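Local coordinates for protein diguanylate cyclase/phosphodiesterase (Caldicellulosiruptor saccharolyticus, PDB 3MTK) that probably takes part in cyclic di-GMP turnover as a phosphodiesterase, the piece here being the GGDEF domain of a longer multidomain protein, at residues L39-V44 and R142-A147. Numbering follows the deposited sequence.
Sequences LIFLEV and RRCDLA
Cys144 projects from the helix onto one face of the Phe41 ring, and the evidence is twofold. Its CB stands 3.7 Å from the ring centroid and only 19° off the ring normal, a CH-pi contact displaced toward the rim, where CB comes to 3.5 Å from Phe41 CD2. Its SG, 4.5 Å from the same centroid and equally near the normal, adds a sulfur-aromatic contact. At the CD2 side of the ring, the backbone N of Asp145 approaches obliquely, 3.8 Å from Phe41 CD2.

Apolar packing continues at Leu39. With CG anti to the backbone N (chi1 177°) on a CB already directed at the helix, the leucine brings CG to 3.6 Å from Cys144 SG, and CB and CD2 stand only slightly farther off. The sulfur also sits 3.2 Å from Leu39 O, although no hydrogen bond crosses the contact.

These pairs join strand 37-44, an inner strand of the GGDEF domain's mixed sheet, to helix 137-154 on one face of that sheet; Ile40 and Leu42 instead pack against helix 97-108, so the strand is sandwiched between helices. The local axes approach to 8.1 Å at a signed crossing angle of -45°. Met141 and Leu148 of the helix also touch Phe41. Replacing Phe41 by an alanine would remove the ring and would probably open a gap between Cys144 and the strand, leaving its CB and sulfur without their aromatic partner.

The like-charged Glu43 OE1 and Asp145 OD1 stay 6.6 Å apart, and Arg87 serves both: it forms a salt bridge with Asp145 OD1 and a long, weak ion pair with Glu43 OE1, while Lys152 forms a salt bridge with Glu43 OE2.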
loop_
_atom_site.group_PDB
_atom_site.type_symbol
_atom_site.label_atom_id
_atom_site.label_comp_id
_atom_site.label_asym_id
_atom_site.label_seq_id
_atom_site.Cartn_x
_atom_site.Cartn_y
_atom_site.Cartn_z
ATOM N N LEU A 39 -4.305 -8.157 3.403
ATOM C CA LEU A 39 -4.291 -7.215 2.297
ATOM C C LEU A 39 -4.118 -5.889 3.027
ATOM O O LEU A 39 -4.815 -5.630 4.014
ATOM C CB LEU A 39 -5.624 -7.210 1.551
ATOM C CG LEU A 39 -5.705 -6.180 0.417
ATOM C CD1 LEU A 39 -4.627 -6.462 -0.610
ATOM C CD2 LEU A 39 -7.075 -6.222 -0.226
ATOM N N ILE A 40 -3.186 -5.064 2.567
ATOM C CA ILE A 40 -2.936 -3.774 3.195
ATOM C C ILE A 40 -2.951 -2.659 2.165
ATOM O O ILE A 40 -2.353 -2.779 1.087
ATOM C CB ILE A 40 -1.568 -3.759 3.916
ATOM C CG1 ILE A 40 -1.516 -4.887 4.941
ATOM C CG2 ILE A 40 -1.367 -2.436 4.639
ATOM C CD1 ILE A 40 -0.123 -5.204 5.405
ATOM N N PHE A 41 -3.645 -1.581 2.511
ATOM C CA PHE A 41 -3.764 -0.406 1.661
ATOM C C PHE A 41 -3.006 0.763 2.298
ATOM O O PHE A 41 -3.294 1.157 3.430
ATOM C CB PHE A 41 -5.246 -0.030 1.499
ATOM C CG PHE A 41 -5.933 -0.682 0.323
ATOM C CD1 PHE A 41 -5.304 -1.677 -0.421
ATOM C CD2 PHE A 41 -7.223 -0.305 -0.032
ATOM C CE1 PHE A 41 -5.955 -2.293 -1.503
ATOM C CE2 PHE A 41 -7.888 -0.914 -1.116
ATOM C CZ PHE A 41 -7.248 -1.913 -1.852
ATOM N N LEU A 42 -2.022 1.303 1.589
ATOM C CA LEU A 42 -1.274 2.440 2.115
ATOM C C LEU A 42 -1.550 3.654 1.248
ATOM O O LEU A 42 -1.417 3.607 0.014
ATOM C CB LEU A 42 0.240 2.203 2.112
ATOM C CG LEU A 42 0.927 1.154 2.971
ATOM C CD1 LEU A 42 0.822 -0.230 2.306
ATOM C CD2 LEU A 42 2.386 1.540 3.106
ATOM N N GLU A 43 -1.911 4.754 1.889
ATOM C CA GLU A 43 -2.184 5.972 1.148
ATOM C C GLU A 43 -1.171 7.061 1.495
ATOM O O GLU A 43 -0.907 7.337 2.666
ATOM C CB GLU A 43 -3.605 6.462 1.445
ATOM C CG GLU A 43 -3.996 7.693 0.637
ATOM C CD GLU A 43 -5.438 8.110 0.844
ATOM O OE1 GLU A 43 -6.273 7.228 1.123
ATOM O OE2 GLU A 43 -5.737 9.314 0.712
ATOM N N VAL A 44 -0.592 7.672 0.471
ATOM C CA VAL A 44 0.369 8.756 0.673
ATOM C C VAL A 44 -0.466 10.018 0.848
ATOM O O VAL A 44 -1.184 10.424 -0.067
ATOM C CB VAL A 44 1.285 8.926 -0.548
ATOM C CG1 VAL A 44 2.405 9.872 -0.213
ATOM C CG2 VAL A 44 1.837 7.577 -0.980
ATOM N N ARG A 142 -12.700 -3.726 -1.019
ATOM C CA ARG A 142 -13.664 -2.788 -0.470
ATOM C C ARG A 142 -13.413 -2.710 1.027
ATOM O O ARG A 142 -13.339 -1.628 1.599
ATOM C CB ARG A 142 -15.084 -3.272 -0.734
ATOM C CG ARG A 142 -15.499 -3.157 -2.177
ATOM C CD ARG A 142 -16.895 -3.704 -2.397
ATOM N NE ARG A 142 -17.436 -3.242 -3.673
ATOM C CZ ARG A 142 -18.572 -3.673 -4.208
ATOM N NH1 ARG A 142 -19.294 -4.587 -3.581
ATOM N NH2 ARG A 142 -18.988 -3.182 -5.366
ATOM N N ARG A 143 -13.248 -3.864 1.661
ATOM C CA ARG A 143 -13.011 -3.884 3.092
ATOM C C ARG A 143 -11.769 -3.103 3.509
ATOM O O ARG A 143 -11.763 -2.448 4.550
ATOM C CB ARG A 143 -12.891 -5.307 3.592
ATOM C CG ARG A 143 -12.876 -5.382 5.099
ATOM C CD ARG A 143 -12.932 -6.814 5.523
ATOM N NE ARG A 143 -14.038 -7.494 4.868
ATOM C CZ ARG A 143 -14.136 -8.812 4.778
ATOM N NH1 ARG A 143 -13.188 -9.579 5.303
ATOM N NH2 ARG A 143 -15.178 -9.361 4.169
ATOM N N CYS A 144 -10.715 -3.189 2.705
ATOM C CA CYS A 144 -9.485 -2.476 3.006
ATOM C C CYS A 144 -9.735 -1.000 2.873
ATOM O O CYS A 144 -9.270 -0.194 3.677
ATOM C CB CYS A 144 -8.383 -2.872 2.039
ATOM S SG CYS A 144 -7.156 -3.895 2.805
ATOM N N ASP A 145 -10.481 -0.656 1.837
ATOM C CA ASP A 145 -10.806 0.719 1.561
ATOM C C ASP A 145 -11.491 1.350 2.768
ATOM O O ASP A 145 -11.159 2.474 3.149
ATOM C CB ASP A 145 -11.711 0.797 0.333
ATOM C CG ASP A 145 -11.909 2.212 -0.150
ATOM O OD1 ASP A 145 -10.910 2.833 -0.568
ATOM O OD2 ASP A 145 -13.056 2.707 -0.108
ATOM N N LEU A 146 -12.426 0.621 3.375
ATOM C CA LEU A 146 -13.163 1.135 4.536
ATOM C C LEU A 146 -12.215 1.410 5.699
ATOM O O LEU A 146 -12.304 2.441 6.362
ATOM C CB LEU A 146 -14.237 0.137 4.981
ATOM C CG LEU A 146 -15.669 0.631 5.234
ATOM C CD1 LEU A 146 -16.494 -0.532 5.805
ATOM C CD2 LEU A 146 -15.685 1.811 6.204
ATOM N N ALA A 147 -11.307 0.473 5.936
ATOM C CA ALA A 147 -10.327 0.598 7.005
ATOM C C ALA A 147 -9.476 1.853 6.797
ATOM O O ALA A 147 -9.165 2.580 7.744
ATOM C CB ALA A 147 -9.439 -0.640 7.033
#